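Local coordinates for protein receptor-type adenylate cyclase gresag 4.1 (Trypanosoma brucei, PDB 1FX2) that converts ATP to cyclic AMP and diphosphate through its class III adenylyl cyclase catalytic domain, with magnesium as cofactor, at residues A[71-74]-A[75-78]; A[160-163]-A[164-168]; A[176-180]-A[181-185]. All blocks are in the same frame, centred on the assembly; numbering follows the deposited sequence.

Contact 1: A[71-74]-A[75-78]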
loop_
_atom_site.group_PDB
_atom_site.type_symbol
_atom_site.label_atom_id
_atom_site.label_comp_id
_atom_site.label_asym_id
_atom_site.label_seq_id
_atom_site.Cartn_x
_atom_site.Cartn_y
_atom_site.Cartn_z
ATOM N N PRO A 71 6.429 9.009 -14.250
ATOM C CA PRO A 71 5.698 8.892 -12.993
ATOM C C PRO A 71 6.160 9.978 -12.019
ATOM O O PRO A 71 5.335 10.580 -11.314
ATOM C CB PRO A 71 6.085 7.503 -12.489
ATOM C CG PRO A 71 6.437 6.753 -13.746
ATOM C CD PRO A 71 7.125 7.730 -14.596
ATOM N N PHE A 72 7.463 10.302 -11.958
ATOM C CA PHE A 72 7.940 11.301 -10.966
ATOM C C PHE A 72 7.410 12.698 -11.348
ATOM O O PHE A 72 7.059 13.464 -10.431
ATOM C CB PHE A 72 9.495 11.313 -10.867
ATOM C CG PHE A 72 10.038 12.113 -9.704
ATOM C CD1 PHE A 72 9.668 11.797 -8.418
ATOM C CD2 PHE A 72 10.930 13.151 -9.929
ATOM C CE1 PHE A 72 10.227 12.535 -7.341
ATOM C CE2 PHE A 72 11.468 13.862 -8.839
ATOM C CZ PHE A 72 11.103 13.525 -7.617
ATOM N N ALA A 73 7.281 13.002 -12.630
ATOM C CA ALA A 73 6.774 14.316 -12.971
ATOM C C ALA A 73 5.350 14.440 -12.495
ATOM O O ALA A 73 4.940 15.530 -12.080
ATOM C CB ALA A 73 6.851 14.520 -14.499
ATOM N N ALA A 74 4.563 13.383 -12.588
ATOM C CA ALA A 74 3.176 13.449 -12.163
ATOM C C ALA A 74 3.123 13.661 -10.639
ATOM O O ALA A 74 2.264 14.407 -10.120
ATOM C CB ALA A 74 2.508 12.139 -12.508
ATOM N N VAL A 75 3.966 12.975 -9.872
ATOM C CA VAL A 75 4.006 13.127 -8.462
ATOM C C VAL A 75 4.464 14.541 -8.125
ATOM O O VAL A 75 3.870 15.193 -7.196
ATOM C CB VAL A 75 4.982 12.093 -7.857
ATOM C CG1 VAL A 75 5.308 12.398 -6.405
ATOM C CG2 VAL A 75 4.342 10.760 -7.985
ATOM N N GLN A 76 5.468 15.077 -8.818
ATOM C CA GLN A 76 5.861 16.463 -8.550
ATOM C C GLN A 76 4.777 17.438 -8.852
ATOM O O GLN A 76 4.576 18.439 -8.084
ATOM C CB GLN A 76 7.079 16.901 -9.377
ATOM C CG GLN A 76 8.327 16.031 -9.054
ATOM C CD GLN A 76 9.500 16.432 -9.961
ATOM O OE1 GLN A 76 10.427 17.102 -9.534
ATOM N NE2 GLN A 76 9.402 16.084 -11.241
ATOM N N LEU A 77 4.021 17.215 -9.919
ATOM C CA LEU A 77 2.896 18.139 -10.264
ATOM C C LEU A 77 1.890 18.105 -9.078
ATOM O O LEU A 77 1.369 19.154 -8.689
ATOM C CB LEU A 77 2.204 17.645 -11.578
ATOM C CG LEU A 77 1.112 18.568 -12.084
ATOM C CD1 LEU A 77 1.038 18.320 -13.591
ATOM C CD2 LEU A 77 -0.246 18.146 -11.512
ATOM N N ALA A 78 1.520 16.928 -8.596
ATOM C CA ALA A 78 0.494 16.838 -7.532
ATOM C C ALA A 78 0.972 17.489 -6.267
ATOM O O ALA A 78 0.184 18.187 -5.614
ATOM C CB ALA A 78 0.157 15.334 -7.312
#
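The flat end of Q76 lies over one face of the F72 ring, amide and ring planes 22° apart, so the two stack one helical turn from each other. The amide sits toward the rim: Q76 CD comes to 3.4 Å from F72 CE2, while Q76 NE2 lies 3.6 Å from F72 CD2. Nearer the helix, the methylene Q76 CG makes a CH-pi contact, 3.9 Å from the centroid of the F72 ring and 15° off its normal. F72 CG stands anti to the backbone N (chi1 -169°) and Q76 CG anti to its own carbonyl carbon, a pairing that folds the ring and the amide against each other at i and i+4. The Q76 side chain also touches Y52. Beneath the stack the backbone is held by i to i+4 bonds, Q76 N to F72 O at 2.8 Å and V75 N to P71 O at 3.1 Å among them. V75 CG2 packs 3.5 Å from P71 O. A74 and L77 rest on I16 of strand 13-20, and A78 on V136 and I138. These are the first two turns of helix 71-87, packed against the central sheet of the class III cyclase domain with F72 and Q76 partly exposed.

Contact 2: A[160-163]-A[164-168]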
loop_
_atom_site.group_PDB
_atom_site.type_symbol
_atom_site.label_atom_id
_atom_site.label_comp_id
_atom_site.label_asym_id
_atom_site.label_seq_id
_atom_site.Cartn_x
_atom_site.Cartn_y
_atom_site.Cartn_z
ATOM N N THR A 160 -6.662 1.200 -16.517
ATOM C CA THR A 160 -5.725 2.188 -15.928
ATOM C C THR A 160 -6.425 3.515 -15.612
ATOM O O THR A 160 -6.386 3.947 -14.435
ATOM C CB THR A 160 -4.450 2.314 -16.780
ATOM O OG1 THR A 160 -3.788 1.036 -16.737
ATOM C CG2 THR A 160 -3.491 3.364 -16.247
ATOM N N PRO A 161 -7.136 4.122 -16.560
ATOM C CA PRO A 161 -7.801 5.366 -16.153
ATOM C C PRO A 161 -8.930 5.089 -15.159
ATOM O O PRO A 161 -9.186 5.908 -14.257
ATOM C CB PRO A 161 -8.325 5.975 -17.472
ATOM C CG PRO A 161 -8.110 4.914 -18.513
ATOM C CD PRO A 161 -7.125 3.924 -18.029
ATOM N N ASN A 162 -9.578 3.933 -15.247
ATOM C CA ASN A 162 -10.644 3.603 -14.307
ATOM C C ASN A 162 -10.063 3.572 -12.915
ATOM O O ASN A 162 -10.639 4.188 -11.982
ATOM C CB ASN A 162 -11.263 2.225 -14.602
ATOM C CG ASN A 162 -12.437 1.883 -13.664
ATOM O OD1 ASN A 162 -13.448 2.558 -13.721
ATOM N ND2 ASN A 162 -12.281 0.879 -12.812
ATOM N N MET A 163 -8.905 2.913 -12.732
ATOM C CA MET A 163 -8.348 2.847 -11.367
ATOM C C MET A 163 -7.879 4.207 -10.892
ATOM O O MET A 163 -8.027 4.492 -9.702
ATOM C CB MET A 163 -7.197 1.729 -11.071
ATOM C CG MET A 163 -6.986 1.107 -9.314
ATOM S SD MET A 163 -5.562 0.080 -9.867
ATOM C CE MET A 163 -4.093 -0.008 -8.632
ATOM N N ALA A 164 -7.250 4.984 -11.763
ATOM C CA ALA A 164 -6.805 6.320 -11.344
ATOM C C ALA A 164 -7.979 7.165 -10.887
ATOM O O ALA A 164 -7.883 7.899 -9.845
ATOM C CB ALA A 164 -6.095 7.066 -12.535
ATOM N N ALA A 165 -9.075 7.093 -11.642
ATOM C CA ALA A 165 -10.183 7.935 -11.259
ATOM C C ALA A 165 -10.872 7.426 -9.995
ATOM O O ALA A 165 -11.295 8.243 -9.169
ATOM C CB ALA A 165 -11.194 8.076 -12.425
ATOM N N ARG A 166 -10.998 6.117 -9.799
ATOM C CA ARG A 166 -11.641 5.592 -8.591
ATOM C C ARG A 166 -10.733 5.908 -7.387
ATOM O O ARG A 166 -11.246 6.190 -6.291
ATOM C CB ARG A 166 -11.801 4.057 -8.745
ATOM C CG ARG A 166 -12.890 3.663 -9.765
ATOM C CD ARG A 166 -14.154 3.692 -9.031
ATOM N NE ARG A 166 -15.195 3.088 -9.843
ATOM C CZ ARG A 166 -16.476 3.372 -9.707
ATOM N NH1 ARG A 166 -16.881 4.262 -8.791
ATOM N NH2 ARG A 166 -17.342 2.819 -10.552
ATOM N N THR A 167 -9.403 5.872 -7.577
ATOM C CA THR A 167 -8.475 6.204 -6.501
ATOM C C THR A 167 -8.664 7.646 -6.072
ATOM O O THR A 167 -8.749 7.969 -4.897
ATOM C CB THR A 167 -7.027 6.022 -6.974
ATOM O OG1 THR A 167 -6.807 4.584 -7.154
ATOM C CG2 THR A 167 -6.000 6.504 -5.952
ATOM N N GLU A 168 -8.710 8.569 -7.034
ATOM C CA GLU A 168 -8.973 9.979 -6.679
ATOM C C GLU A 168 -10.284 10.159 -5.959
ATOM O O GLU A 168 -10.369 10.973 -5.023
ATOM C CB GLU A 168 -9.002 10.803 -7.986
ATOM C CG GLU A 168 -9.251 12.312 -7.662
ATOM C CD GLU A 168 -10.587 12.831 -8.079
ATOM O OE1 GLU A 168 -11.638 12.219 -7.809
ATOM O OE2 GLU A 168 -10.647 13.875 -8.632
#
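Every donor from A164 N to T167 N bonds the carbonyl four residues back, from A164 N to T160 O at 3.0 Å to T167 N to M163 O at 2.9 Å, in regular alpha-helical geometry. M163 O takes a second donor: the hydroxyl T167 OG1 donates to it at 2.8 Å, from the face of the carbonyl plane opposite to T167 N. T167 OG1 lies beside its own backbone N (chi1 -69°), which turns the hydroxyl back along the helix and satisfies it inside the buried face. M163 CG passes 4.1 Å from that same OG1. On the other flank R166 lays its CG methylene 3.2 Å from N162 O, and N162 OD1 lies 4.1 Å from R166 CG, the amide and guanidinium planes being nearly perpendicular (86°). Y233 forms a cation-pi contact with R166 and a weak hydrogen bond with N162 OD1, while T160 OG1 bonds L142 O. The A165 side chain is about 7 Å from that of D19, a predicted magnesium ligand, so this helix lies beside the likely metal site. Helix 159-169 packs on the sheet: P161 and A164 touch L15 of strand 13-20, M163 meets H139 of strand 134-141, and T167 packs on L177 and T179 of strand 176-179.

Contact 3: A[176-180]-A[181-185]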
loop_
_atom_site.group_PDB
_atom_site.type_symbol
_atom_site.label_atom_id
_atom_site.label_comp_id
_atom_site.label_asym_id
_atom_site.label_seq_id
_atom_site.Cartn_x
_atom_site.Cartn_y
_atom_site.Cartn_z
ATOM N N VAL A 176 -3.521 13.681 -1.556
ATOM C CA VAL A 176 -3.067 13.062 -2.808
ATOM C C VAL A 176 -2.825 11.589 -2.521
ATOM O O VAL A 176 -2.057 11.228 -1.612
ATOM C CB VAL A 176 -1.708 13.679 -3.278
ATOM C CG1 VAL A 176 -1.218 12.944 -4.577
ATOM C CG2 VAL A 176 -1.923 15.225 -3.569
ATOM N N LEU A 177 -3.570 10.722 -3.233
ATOM C CA LEU A 177 -3.368 9.274 -3.115
ATOM C C LEU A 177 -2.719 8.731 -4.361
ATOM O O LEU A 177 -3.013 9.178 -5.494
ATOM C CB LEU A 177 -4.740 8.580 -3.008
ATOM C CG LEU A 177 -5.513 8.990 -1.726
ATOM C CD1 LEU A 177 -6.887 8.196 -1.705
ATOM C CD2 LEU A 177 -4.747 8.761 -0.415
ATOM N N MET A 178 -1.822 7.783 -4.161
ATOM C CA MET A 178 -1.161 7.094 -5.262
ATOM C C MET A 178 -1.381 5.600 -5.049
ATOM O O MET A 178 -1.279 5.102 -3.903
ATOM C CB MET A 178 0.365 7.350 -5.247
ATOM C CG MET A 178 0.899 8.820 -5.272
ATOM S SD MET A 178 2.709 8.837 -4.833
ATOM C CE MET A 178 2.953 7.464 -5.401
ATOM N N THR A 179 -1.614 4.861 -6.116
ATOM C CA THR A 179 -1.680 3.404 -5.929
ATOM C C THR A 179 -0.264 2.885 -5.719
ATOM O O THR A 179 0.732 3.545 -6.052
ATOM C CB THR A 179 -2.231 2.717 -7.225
ATOM O OG1 THR A 179 -1.346 3.118 -8.310
ATOM C CG2 THR A 179 -3.664 3.239 -7.521
ATOM N N HIS A 180 -0.168 1.669 -5.240
ATOM C CA HIS A 180 1.160 1.082 -5.140
ATOM C C HIS A 180 1.808 0.991 -6.497
ATOM O O HIS A 180 3.012 1.100 -6.586
ATOM C CB HIS A 180 1.036 -0.315 -4.487
ATOM C CG HIS A 180 2.364 -0.972 -4.246
ATOM N ND1 HIS A 180 2.912 -1.939 -5.053
ATOM C CD2 HIS A 180 3.266 -0.723 -3.267
ATOM C CE1 HIS A 180 4.112 -2.261 -4.574
ATOM N NE2 HIS A 180 4.336 -1.538 -3.494
ATOM N N ALA A 181 1.063 0.741 -7.568
ATOM C CA ALA A 181 1.635 0.697 -8.880
ATOM C C ALA A 181 2.356 1.927 -9.258
ATOM O O ALA A 181 3.477 1.916 -9.736
ATOM C CB ALA A 181 0.562 0.321 -9.940
ATOM N N ALA A 182 1.723 3.104 -8.928
ATOM C CA ALA A 182 2.413 4.332 -9.237
ATOM C C ALA A 182 3.652 4.487 -8.351
ATOM O O ALA A 182 4.689 4.962 -8.817
ATOM C CB ALA A 182 1.457 5.523 -8.988
ATOM N N TYR A 183 3.543 4.191 -7.066
ATOM C CA TYR A 183 4.670 4.353 -6.133
ATOM C C TYR A 183 5.841 3.514 -6.595
ATOM O O TYR A 183 6.954 4.058 -6.696
ATOM C CB TYR A 183 4.236 3.940 -4.735
ATOM C CG TYR A 183 5.323 4.149 -3.695
ATOM C CD1 TYR A 183 5.723 5.453 -3.405
ATOM C CD2 TYR A 183 5.906 3.107 -2.999
ATOM C CE1 TYR A 183 6.715 5.699 -2.453
ATOM C CE2 TYR A 183 6.888 3.367 -2.012
ATOM C CZ TYR A 183 7.278 4.659 -1.769
ATOM O OH TYR A 183 8.293 4.905 -0.810
ATOM N N MET A 184 5.626 2.249 -7.017
ATOM C CA MET A 184 6.759 1.447 -7.403
ATOM C C MET A 184 7.180 1.697 -8.855
ATOM O O MET A 184 8.232 1.138 -9.267
ATOM C CB MET A 184 6.627 -0.063 -6.820
ATOM C CG MET A 184 7.261 -0.262 -5.212
ATOM S SD MET A 184 8.591 0.111 -4.998
ATOM C CE MET A 184 9.368 -1.109 -6.071
ATOM N N SER A 185 6.473 2.555 -9.622
ATOM C CA SER A 185 6.896 2.982 -10.972
ATOM C C SER A 185 8.009 4.001 -10.865
ATOM O O SER A 185 8.625 4.402 -11.868
ATOM C CB SER A 185 5.731 3.486 -11.790
ATOM O OG SER A 185 4.856 2.411 -12.000
#
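Where strand 176-179 turns into helix 180-184, T179 caps the new helix on the tightly packed side, H180 and M184 face the second subunit, and A181 and S185 form the looser, partly exposed end. T179 OG1, placed between its backbone N and carbonyl carbon (chi1 57°), accepts a hydrogen bond from A182 N at 3.1 Å as the N-cap bond. The same oxygen is hydrogen-bonded to H139 ND1, and T179 O takes Y183 N, also at 3.1 Å. On the inner side M178 CB lies 4.3 Å from A182 CB; M178 is modelled in two conformers, and the place of its CE beside Y183 is doubtful. On the subunit-facing side H180 and M184 run side by side in the same direction: M184 CG passes 3.6 Å from H180 NE2, obliquely to the imidazole. H180 NE2 is hydrogen-bonded to H87 of the second subunit, whose ring also meets Y183 edge to face. At the partly exposed end S185 OG bonds A181 O at 2.7 Å. The strand lies between strands 134-141 and 211-216, with M178 on V75 of helix 71-87 and T179 on M163 and T167 of helix 159-169.

In the fold
Following the chain, contact 1 comes first, on helix 71-87 after strand 63-68; contact 2 lies on helix 159-169 after strand 154-157; contact 3 runs from strand 176-179 into helix 180-184. Each is local, closing no loop beyond helical turns or the strand-to-helix junction, and none nests in or crosses another. Contact 3 is the meeting place: P71, V75 and A78 of contact 1 pack on S185, M178 and V176, and M163 and T167 of contact 2 pack on T179 and L177. Contacts 1 and 2 do not touch, their nearest atoms being about 10 Å apart. Strand 176-179 and the turn after it touch both helices, which also pack on strands 13-20 and 134-141.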